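Local coordinates for nicotinate-nucleotide diphosphorylase (Carboxylating) (Streptococcus pyogenes GA06023, PDB 5HUO), which catalyses the conversion of quinolinate and phosphoribosyl diphosphate into nicotinate mononucleotide, carbon dioxide and diphosphate, a step in NAD biosynthesis, at residues K159-L172 with K175-N189. Sequence-based numbering, arbitrary orientation.
Sequences KVFDTRKTTPNLRL and KYAVRVGGGYNHRFN. With SO4 (sulfate ion), chain J; SO4 (sulfate ion), chain I.
K175 reaches from the helix to D162 and T163 of segment 159-172. CB and CG both lie by R171 O, the acceptor of its own backbone N in the helix. CG also packs against CG of R171, the two chains running side by side, and a bend at chi2 (-94°) turns the rest toward D162. CD passes OD2 of that carboxylate, CE nears T163 O, and NZ ends among oxygens: a salt bridge to D162 OD1 at 3.0 Å and hydrogen bonds to T163 O at 3.1 Å and R187 O. The ammonium meets OD1 from above the carboxylate plane; from the opposite face H186 N donates a nearly straight bond to the same oxygen (2.9 Å, 173°). Together they help to hold the carboxylate's rotation.

Next door, R171 lays CD over the centre of the F188 ring, 3.9 Å from its centroid, while NH1 bonds F188 O at 2.7 Å. At the strand end, a single bridge joins F161 to Y184, with Y184 N on V160 O at 2.8 Å, and K159 CD rides over the tyrosine face. R187 NE and NH2 both donate to O3 of the chain J sulfate, probably from the crystallisation liquor; R164 NH1 adds a weak bond, but D49 of the second subunit salt-bridges R164 and R171. Such a basic cluster, beyond the C-terminal end of edge strand 159-161 in the family's incomplete alpha/beta barrel, is consistent with the phosphate-binding active site of quinolinate phosphoribosyltransferases.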
ATOM      1  N   LYS A 159     -17.790  22.530 -28.121  1.00100.36           N
ATOM      2  CA  LYS A 159     -17.652  21.910 -26.817  1.00 96.74           C
ATOM      3  C   LYS A 159     -16.476  22.476 -26.055  1.00 95.91           C
ATOM      4  O   LYS A 159     -15.472  22.912 -26.633  1.00 96.38           O
ATOM      5  CB  LYS A 159     -17.503  20.399 -26.955  1.00 96.45           C
ATOM      6  CG  LYS A 159     -18.763  19.727 -27.392  1.00 97.10           C
ATOM      7  CD  LYS A 159     -18.527  18.271 -27.776  1.00 97.87           C
ATOM      8  CE  LYS A 159     -19.846  17.544 -28.011  1.00 98.91           C
ATOM      9  NZ  LYS A 159     -20.604  18.067 -29.183  1.00100.32           N
ATOM     10  N   VAL A 160     -16.597  22.398 -24.749  1.00 94.77           N
ATOM     11  CA  VAL A 160     -15.535  22.851 -23.865  1.00 93.98           C
ATOM     12  C   VAL A 160     -14.827  21.669 -23.186  1.00 93.06           C
ATOM     13  O   VAL A 160     -15.433  20.920 -22.445  1.00 92.44           O
ATOM     14  CB  VAL A 160     -16.064  23.797 -22.805  1.00 93.54           C
ATOM     15  CG1 VAL A 160     -14.945  24.154 -21.823  1.00 92.78           C
ATOM     16  CG2 VAL A 160     -16.631  25.031 -23.439  1.00 94.60           C
ATOM     17  N   PHE A 161     -13.528  21.532 -23.453  1.00 93.12           N
ATOM     18  CA  PHE A 161     -12.713  20.370 -23.006  1.00 92.55           C
ATOM     19  C   PHE A 161     -11.687  20.768 -21.972  1.00 91.94           C
ATOM     20  O   PHE A 161     -11.241  21.912 -21.911  1.00 92.13           O
ATOM     21  CB  PHE A 161     -11.966  19.749 -24.147  1.00 93.29           C
ATOM     22  CG  PHE A 161     -12.743  18.716 -24.891  1.00 93.74           C
ATOM     23  CD1 PHE A 161     -13.864  19.055 -25.591  1.00 94.39           C
ATOM     24  CD2 PHE A 161     -12.316  17.410 -24.941  1.00 93.69           C
ATOM     25  CE1 PHE A 161     -14.575  18.109 -26.316  1.00 94.98           C
ATOM     26  CE2 PHE A 161     -13.009  16.453 -25.673  1.00 94.26           C
ATOM     27  CZ  PHE A 161     -14.154  16.798 -26.360  1.00 94.90           C
ATOM     28  N   ASP A 162     -11.371  19.824 -21.114  1.00 91.29           N
ATOM     29  CA  ASP A 162     -10.342  20.010 -20.112  1.00 90.84           C
ATOM     30  C   ASP A 162      -8.997  19.519 -20.623  1.00 91.28           C
ATOM     31  O   ASP A 162      -8.816  19.264 -21.808  1.00 91.97           O
ATOM     32  CB  ASP A 162     -10.735  19.326 -18.810  1.00 90.08           C
ATOM     33  CG  ASP A 162     -11.035  17.871 -18.976  1.00 90.09           C
ATOM     34  OD1 ASP A 162     -10.490  17.218 -19.881  1.00 90.62           O
ATOM     35  OD2 ASP A 162     -11.868  17.358 -18.193  1.00 89.68           O
ATOM     36  N   THR A 163      -8.046  19.372 -19.720  1.00 91.00           N
ATOM     37  CA  THR A 163      -6.632  19.071 -20.071  1.00 91.52           C
ATOM     38  C   THR A 163      -6.000  18.147 -19.017  1.00 91.23           C
ATOM     39  O   THR A 163      -6.689  17.626 -18.135  1.00 90.67           O
ATOM     40  CB  THR A 163      -5.797  20.379 -20.103  1.00 91.90           C
ATOM     41  OG1 THR A 163      -5.777  20.980 -18.799  1.00 91.36           O
ATOM     42  CG2 THR A 163      -6.358  21.368 -21.080  1.00 92.38           C
ATOM     43  N   ARG A 164      -4.689  17.990 -19.095  1.00 91.75           N
ATOM     44  CA  ARG A 164      -3.942  17.249 -18.089  1.00 91.71           C
ATOM     45  C   ARG A 164      -3.374  18.141 -17.042  1.00 91.57           C
ATOM     46  O   ARG A 164      -2.525  17.744 -16.264  1.00 91.79           O
ATOM     47  CB  ARG A 164      -2.833  16.444 -18.727  1.00 92.53           C
ATOM     48  CG  ARG A 164      -3.315  15.118 -19.277  1.00 92.69           C
ATOM     49  CD  ARG A 164      -2.315  14.505 -20.261  1.00 93.66           C
ATOM     50  NE  ARG A 164      -0.988  14.283 -19.669  1.00 94.19           N
ATOM     51  CZ  ARG A 164       0.111  14.886 -20.094  1.00 94.88           C
ATOM     52  NH1 ARG A 164       0.082  15.787 -21.111  1.00 95.13           N
ATOM     53  NH2 ARG A 164       1.244  14.620 -19.533  1.00 95.44           N
ATOM     54  N   LYS A 165      -3.783  19.405 -17.043  1.00 91.36           N
ATOM     55  CA  LYS A 165      -3.251  20.382 -16.069  1.00 91.35           C
ATOM     56  C   LYS A 165      -4.137  20.331 -14.856  1.00 90.62           C
ATOM     57  O   LYS A 165      -4.967  21.227 -14.608  1.00 90.26           O
ATOM     58  CB  LYS A 165      -3.215  21.745 -16.679  1.00 91.68           C
ATOM     59  CG  LYS A 165      -2.339  21.750 -17.914  1.00 92.53           C
ATOM     60  CD  LYS A 165      -2.106  23.146 -18.389  1.00 93.09           C
ATOM     61  CE  LYS A 165      -1.395  23.115 -19.717  1.00 94.29           C
ATOM     62  NZ  LYS A 165      -0.941  24.505 -20.095  1.00 96.34           N
ATOM     63  N   THR A 166      -3.988  19.224 -14.144  1.00 90.53           N
ATOM     64  CA  THR A 166      -4.876  18.848 -13.043  1.00 89.96           C
ATOM     65  C   THR A 166      -4.105  18.733 -11.737  1.00 90.19           C
ATOM     66  O   THR A 166      -2.903  18.725 -11.692  1.00 90.81           O
ATOM     67  CB  THR A 166      -5.532  17.506 -13.301  1.00 89.82           C
ATOM     68  OG1 THR A 166      -4.532  16.522 -13.616  1.00 90.44           O
ATOM     69  CG2 THR A 166      -6.515  17.617 -14.454  1.00 89.64           C
ATOM     70  N   THR A 167      -4.843  18.712 -10.662  1.00 89.80           N
ATOM     71  CA  THR A 167      -4.225  18.679  -9.331  1.00 90.11           C
ATOM     72  C   THR A 167      -3.730  17.272  -9.125  1.00 90.57           C
ATOM     73  O   THR A 167      -4.504  16.361  -9.311  1.00 90.34           O
ATOM     74  CB  THR A 167      -5.261  18.988  -8.223  1.00 89.66           C
ATOM     75  OG1 THR A 167      -5.902  20.233  -8.511  1.00 89.27           O
ATOM     76  CG2 THR A 167      -4.561  19.101  -6.914  1.00 90.14           C
ATOM     77  N   PRO A 168      -2.452  17.084  -8.795  1.00 91.35           N
ATOM     78  CA  PRO A 168      -1.922  15.739  -8.764  1.00 91.98           C
ATOM     79  C   PRO A 168      -2.737  14.818  -7.895  1.00 91.87           C
ATOM     80  O   PRO A 168      -3.209  15.204  -6.834  1.00 91.68           O
ATOM     81  CB  PRO A 168      -0.542  15.918  -8.155  1.00 92.93           C
ATOM     82  CG  PRO A 168      -0.152  17.251  -8.585  1.00 92.84           C
ATOM     83  CD  PRO A 168      -1.407  18.076  -8.626  1.00 91.86           C
ATOM     84  N   ASN A 169      -2.980  13.640  -8.431  1.00 92.04           N
ATOM     85  CA  ASN A 169      -3.742  12.556  -7.735  1.00 92.14           C
ATOM     86  C   ASN A 169      -5.240  12.767  -7.545  1.00 91.30           C
ATOM     87  O   ASN A 169      -5.882  12.060  -6.808  1.00 91.43           O
ATOM     88  CB  ASN A 169      -3.021  12.185  -6.420  1.00 93.02           C
ATOM     89  CG  ASN A 169      -1.612  11.606  -6.684  1.00 94.12           C
ATOM     90  OD1 ASN A 169      -1.408  10.831  -7.645  1.00 94.39           O
ATOM     91  ND2 ASN A 169      -0.664  11.989  -5.871  1.00 94.83           N
ATOM     92  N   LEU A 170      -5.781  13.796  -8.160  1.00 90.55           N
ATOM     93  CA  LEU A 170      -7.205  14.019  -8.133  1.00 89.87           C
ATOM     94  C   LEU A 170      -7.804  14.151  -9.581  1.00 89.48           C
ATOM     95  O   LEU A 170      -8.950  14.561  -9.721  1.00 88.98           O
ATOM     96  CB  LEU A 170      -7.583  15.261  -7.330  1.00 89.46           C
ATOM     97  CG  LEU A 170      -7.239  15.234  -5.866  1.00 89.87           C
ATOM     98  CD1 LEU A 170      -7.528  16.578  -5.211  1.00 89.55           C
ATOM     99  CD2 LEU A 170      -8.063  14.141  -5.189  1.00 90.05           C
ATOM    100  N   ARG A 171      -7.067  13.749 -10.591  1.00 89.84           N
ATOM    101  CA  ARG A 171      -7.514  13.940 -11.974  1.00 89.65           C
ATOM    102  C   ARG A 171      -8.918  13.378 -12.251  1.00 89.40           C
ATOM    103  O   ARG A 171      -9.756  14.034 -12.804  1.00 89.05           O
ATOM    104  CB  ARG A 171      -6.528  13.336 -12.982  1.00 90.28           C
ATOM    105  CG  ARG A 171      -6.915  13.606 -14.390  1.00 90.23           C
ATOM    106  CD  ARG A 171      -5.795  13.278 -15.326  1.00 90.92           C
ATOM    107  NE  ARG A 171      -4.686  14.198 -15.203  1.00 91.10           N
ATOM    108  CZ  ARG A 171      -3.471  13.995 -15.720  1.00 91.83           C
ATOM    109  NH1 ARG A 171      -3.155  12.894 -16.365  1.00 92.43           N
ATOM    110  NH2 ARG A 171      -2.507  14.888 -15.552  1.00 92.06           N
ATOM    111  N   LEU A 172      -9.132  12.181 -11.799  1.00 89.72           N
ATOM    112  CA  LEU A 172     -10.410  11.545 -11.902  1.00 89.66           C
ATOM    113  C   LEU A 172     -11.565  12.403 -11.425  1.00 89.07           C
ATOM    114  O   LEU A 172     -12.646  12.415 -12.036  1.00 88.96           O
ATOM    115  CB  LEU A 172     -10.370  10.301 -11.034  1.00 90.18           C
ATOM    116  CG  LEU A 172     -11.547   9.386 -11.076  1.00 90.39           C
ATOM    117  CD1 LEU A 172     -11.559   8.676 -12.447  1.00 90.80           C
ATOM    118  CD2 LEU A 172     -11.367   8.377  -9.992  1.00 91.00           C
ATOM    119  N   LYS A 175     -11.905  15.655 -13.532  1.00 88.40           N
ATOM    120  CA  LYS A 175     -12.480  15.342 -14.852  1.00 88.70           C
ATOM    121  C   LYS A 175     -13.977  15.225 -14.686  1.00 88.59           C
ATOM    122  O   LYS A 175     -14.743  15.618 -15.563  1.00 88.78           O
ATOM    123  CB  LYS A 175     -11.881  14.065 -15.421  1.00 89.18           C
ATOM    124  CG  LYS A 175     -10.400  14.235 -15.778  1.00 89.45           C
ATOM    125  CD  LYS A 175     -10.191  14.604 -17.246  1.00 89.86           C
ATOM    126  CE  LYS A 175      -8.748  15.006 -17.502  1.00 90.16           C
ATOM    127  NZ  LYS A 175      -8.474  15.268 -18.939  1.00 90.74           N
ATOM    128  N   TYR A 176     -14.394  14.602 -13.587  1.00 88.45           N
ATOM    129  CA  TYR A 176     -15.801  14.340 -13.353  1.00 88.47           C
ATOM    130  C   TYR A 176     -16.513  15.698 -13.226  1.00 88.21           C
ATOM    131  O   TYR A 176     -17.565  15.905 -13.840  1.00 88.44           O
ATOM    132  CB  TYR A 176     -16.003  13.457 -12.096  1.00 88.49           C
ATOM    133  CG  TYR A 176     -17.427  13.400 -11.582  1.00 88.53           C
ATOM    134  CD1 TYR A 176     -18.421  12.707 -12.276  1.00 88.96           C
ATOM    135  CD2 TYR A 176     -17.798  14.100 -10.421  1.00 88.24           C
ATOM    136  CE1 TYR A 176     -19.740  12.698 -11.828  1.00 89.11           C
ATOM    137  CE2 TYR A 176     -19.100  14.039  -9.952  1.00 88.39           C
ATOM    138  CZ  TYR A 176     -20.074  13.352 -10.689  1.00 88.83           C
ATOM    139  OH  TYR A 176     -21.365  13.365 -10.275  1.00 89.08           O
ATOM    140  N   ALA A 177     -15.969  16.574 -12.391  1.00 87.88           N
ATOM    141  CA  ALA A 177     -16.550  17.890 -12.150  1.00 87.73           C
ATOM    142  C   ALA A 177     -16.724  18.719 -13.416  1.00 88.01           C
ATOM    143  O   ALA A 177     -17.728  19.418 -13.584  1.00 88.17           O
ATOM    144  CB  ALA A 177     -15.671  18.679 -11.205  1.00 87.47           C
ATOM    145  N   VAL A 178     -15.752  18.651 -14.290  1.00 88.17           N
ATOM    146  CA  VAL A 178     -15.896  19.250 -15.599  1.00 88.62           C
ATOM    147  C   VAL A 178     -17.124  18.682 -16.381  1.00 89.06           C
ATOM    148  O   VAL A 178     -17.840  19.422 -17.028  1.00 89.49           O
ATOM    149  CB  VAL A 178     -14.628  19.045 -16.441  1.00 88.87           C
ATOM    150  CG1 VAL A 178     -14.859  19.464 -17.902  1.00 89.53           C
ATOM    151  CG2 VAL A 178     -13.469  19.813 -15.830  1.00 88.67           C
ATOM    152  N   ARG A 179     -17.336  17.377 -16.377  1.00 89.11           N
ATOM    153  CA  ARG A 179     -18.500  16.804 -17.088  1.00 89.64           C
ATOM    154  C   ARG A 179     -19.761  17.311 -16.455  1.00 89.64           C
ATOM    155  O   ARG A 179     -20.686  17.717 -17.118  1.00 90.18           O
ATOM    156  CB  ARG A 179     -18.543  15.295 -17.030  1.00 89.78           C
ATOM    157  CG  ARG A 179     -17.443  14.669 -17.828  1.00 90.02           C
ATOM    158  CD  ARG A 179     -17.790  14.633 -19.319  1.00 92.20           C
ATOM    159  NE  ARG A 179     -18.690  13.533 -19.682  1.00 96.47           N
ATOM    160  CZ  ARG A 179     -19.343  13.469 -20.836  1.00102.77           C
ATOM    161  NH1 ARG A 179     -19.196  14.392 -21.761  1.00105.64           N
ATOM    162  NH2 ARG A 179     -20.190  12.477 -21.071  1.00109.97           N
ATOM    163  N   VAL A 180     -19.760  17.362 -15.137  1.00 89.11           N
ATOM    164  CA  VAL A 180     -20.917  17.832 -14.378  1.00 89.13           C
ATOM    165  C   VAL A 180     -21.280  19.255 -14.773  1.00 89.38           C
ATOM    166  O   VAL A 180     -22.413  19.613 -14.846  1.00 89.82           O
ATOM    167  CB  VAL A 180     -20.654  17.689 -12.853  1.00 88.60           C
ATOM    168  CG1 VAL A 180     -21.803  18.292 -12.045  1.00 88.70           C
ATOM    169  CG2 VAL A 180     -20.461  16.233 -12.468  1.00 88.60           C
ATOM    170  N   GLY A 181     -20.291  20.073 -15.012  1.00 89.23           N
ATOM    171  CA  GLY A 181     -20.511  21.487 -15.313  1.00 89.58           C
ATOM    172  C   GLY A 181     -20.876  21.713 -16.745  1.00 90.38           C
ATOM    173  O   GLY A 181     -20.936  22.890 -17.218  1.00 90.90           O
ATOM    174  N   GLY A 182     -21.015  20.619 -17.480  1.00 90.63           N
ATOM    175  CA  GLY A 182     -21.337  20.681 -18.931  1.00 91.57           C
ATOM    176  C   GLY A 182     -20.208  20.629 -19.892  1.00 91.76           C
ATOM    177  O   GLY A 182     -20.367  20.880 -21.091  1.00 92.65           O
ATOM    178  N   GLY A 183     -19.052  20.367 -19.360  1.00 91.06           N
ATOM    179  CA  GLY A 183     -17.839  20.277 -20.157  1.00 91.24           C
ATOM    180  C   GLY A 183     -17.644  18.849 -20.595  1.00 91.32           C
ATOM    181  O   GLY A 183     -18.445  17.945 -20.316  1.00 91.29           O
ATOM    182  N   TYR A 184     -16.526  18.648 -21.285  1.00 91.54           N
ATOM    183  CA  TYR A 184     -16.098  17.327 -21.798  1.00 91.76           C
ATOM    184  C   TYR A 184     -14.667  17.016 -21.405  1.00 91.36           C
ATOM    185  O   TYR A 184     -13.837  17.882 -21.213  1.00 91.19           O
ATOM    186  CB  TYR A 184     -16.261  17.280 -23.316  1.00 92.81           C
ATOM    187  CG  TYR A 184     -17.693  17.284 -23.729  1.00 93.40           C
ATOM    188  CD1 TYR A 184     -18.427  18.471 -23.753  1.00 93.68           C
ATOM    189  CD2 TYR A 184     -18.343  16.106 -24.065  1.00 93.82           C
ATOM    190  CE1 TYR A 184     -19.763  18.466 -24.054  1.00 94.32           C
ATOM    191  CE2 TYR A 184     -19.684  16.097 -24.405  1.00 94.48           C
ATOM    192  CZ  TYR A 184     -20.385  17.272 -24.393  1.00 94.72           C
ATOM    193  OH  TYR A 184     -21.700  17.266 -24.763  1.00 95.54           O
ATOM    194  N   ASN A 185     -14.370  15.723 -21.432  1.00 91.42           N
ATOM    195  CA  ASN A 185     -13.026  15.217 -21.095  1.00 91.24           C
ATOM    196  C   ASN A 185     -12.132  14.973 -22.281  1.00 91.98           C
ATOM    197  O   ASN A 185     -12.449  14.239 -23.217  1.00 92.66           O
ATOM    198  CB  ASN A 185     -13.133  13.938 -20.266  1.00 90.99           C
ATOM    199  CG  ASN A 185     -13.786  14.165 -18.891  1.00 90.29           C
ATOM    200  OD1 ASN A 185     -13.658  15.243 -18.289  1.00 89.84           O
ATOM    201  ND2 ASN A 185     -14.456  13.171 -18.398  1.00 90.30           N
ATOM    202  N   HIS A 186     -10.937  15.508 -22.165  1.00 91.93           N
ATOM    203  CA  HIS A 186      -9.875  15.179 -23.101  1.00 92.66           C
ATOM    204  C   HIS A 186      -9.274  13.862 -22.609  1.00 92.63           C
ATOM    205  O   HIS A 186      -9.677  13.335 -21.583  1.00 92.10           O
ATOM    206  CB  HIS A 186      -8.852  16.326 -23.112  1.00 92.72           C
ATOM    207  CG  HIS A 186      -8.156  16.500 -24.419  1.00 93.70           C
ATOM    208  ND1 HIS A 186      -7.477  15.475 -25.039  1.00 94.32           N
ATOM    209  CD2 HIS A 186      -8.079  17.561 -25.252  1.00 94.31           C
ATOM    210  CE1 HIS A 186      -7.026  15.888 -26.205  1.00 95.25           C
ATOM    211  NE2 HIS A 186      -7.388  17.148 -26.365  1.00 95.27           N
ATOM    212  N   ARG A 187      -8.235  13.363 -23.243  1.00 93.29           N
ATOM    213  CA  ARG A 187      -7.495  12.217 -22.701  1.00 93.42           C
ATOM    214  C   ARG A 187      -7.110  12.400 -21.266  1.00 92.72           C
ATOM    215  O   ARG A 187      -6.755  13.529 -20.808  1.00 92.33           O
ATOM    216  CB  ARG A 187      -6.255  11.940 -23.518  1.00 94.29           C
ATOM    217  CG  ARG A 187      -5.174  12.985 -23.429  1.00 95.85           C
ATOM    218  CD  ARG A 187      -4.003  12.634 -24.320  1.00 99.29           C
ATOM    219  NE  ARG A 187      -2.947  13.643 -24.189  1.00102.05           N
ATOM    220  CZ  ARG A 187      -1.662  13.422 -24.429  1.00105.79           C
ATOM    221  NH1 ARG A 187      -1.243  12.227 -24.808  1.00107.29           N
ATOM    222  NH2 ARG A 187      -0.783  14.401 -24.277  1.00108.95           N
ATOM    223  N   PHE A 188      -7.256  11.334 -20.535  1.00 92.67           N
ATOM    224  CA  PHE A 188      -6.906  11.259 -19.151  1.00 92.24           C
ATOM    225  C   PHE A 188      -5.416  11.271 -18.882  1.00 92.67           C
ATOM    226  O   PHE A 188      -4.957  11.461 -17.768  1.00 92.43           O
ATOM    227  CB  PHE A 188      -7.349   9.910 -18.629  1.00 92.44           C
ATOM    228  CG  PHE A 188      -7.471   9.851 -17.148  1.00 91.99           C
ATOM    229  CD1 PHE A 188      -8.530  10.434 -16.501  1.00 91.27           C
ATOM    230  CD2 PHE A 188      -6.456   9.290 -16.401  1.00 92.42           C
ATOM    231  CE1 PHE A 188      -8.586  10.405 -15.132  1.00 90.97           C
ATOM    232  CE2 PHE A 188      -6.472   9.311 -15.027  1.00 92.15           C
ATOM    233  CZ  PHE A 188      -7.553   9.850 -14.385  1.00 91.42           C
ATOM    234  N   ASN A 189      -4.660  10.929 -19.894  1.00 94.89           N
ATOM    235  CA  ASN A 189      -3.358  10.322 -19.714  1.00 96.39           C
ATOM    236  C   ASN A 189      -2.447  10.482 -20.865  1.00 97.37           C
ATOM    237  O   ASN A 189      -2.897  10.663 -21.960  1.00 96.86           O
ATOM    238  CB  ASN A 189      -3.600   8.832 -19.647  1.00 98.36           C
ATOM    239  CG  ASN A 189      -3.060   8.270 -18.441  1.00100.00           C
ATOM    240  OD1 ASN A 189      -2.311   8.925 -17.786  1.00103.69           O
ATOM    241  ND2 ASN A 189      -3.446   7.081 -18.098  1.00100.72           N
TER
HETATM  242  S   SO4 J 304      -3.225  17.533 -22.922  1.00104.88           S
HETATM  243  O1  SO4 J 304      -3.821  18.672 -23.670  1.00104.49           O
HETATM  244  O2  SO4 J 304      -4.305  16.701 -22.340  1.00111.71           O
HETATM  245  O3  SO4 J 304      -2.395  16.623 -23.733  1.00 95.73           O
HETATM  246  O4  SO4 J 304      -2.353  18.137 -21.912  1.00 90.14           O
HETATM  247  S   SO4 I 303      -4.050  26.865 -20.303  1.00 71.10           S
HETATM  248  O1  SO4 I 303      -4.537  28.174 -20.758  1.00 77.34           O
HETATM  249  O2  SO4 I 303      -5.023  25.857 -20.719  1.00 79.46           O
HETATM  250  O3  SO4 I 303      -2.852  26.526 -21.048  1.00 71.58           O
HETATM  251  O4  SO4 I 303      -3.767  26.816 -18.850  1.00 62.32           O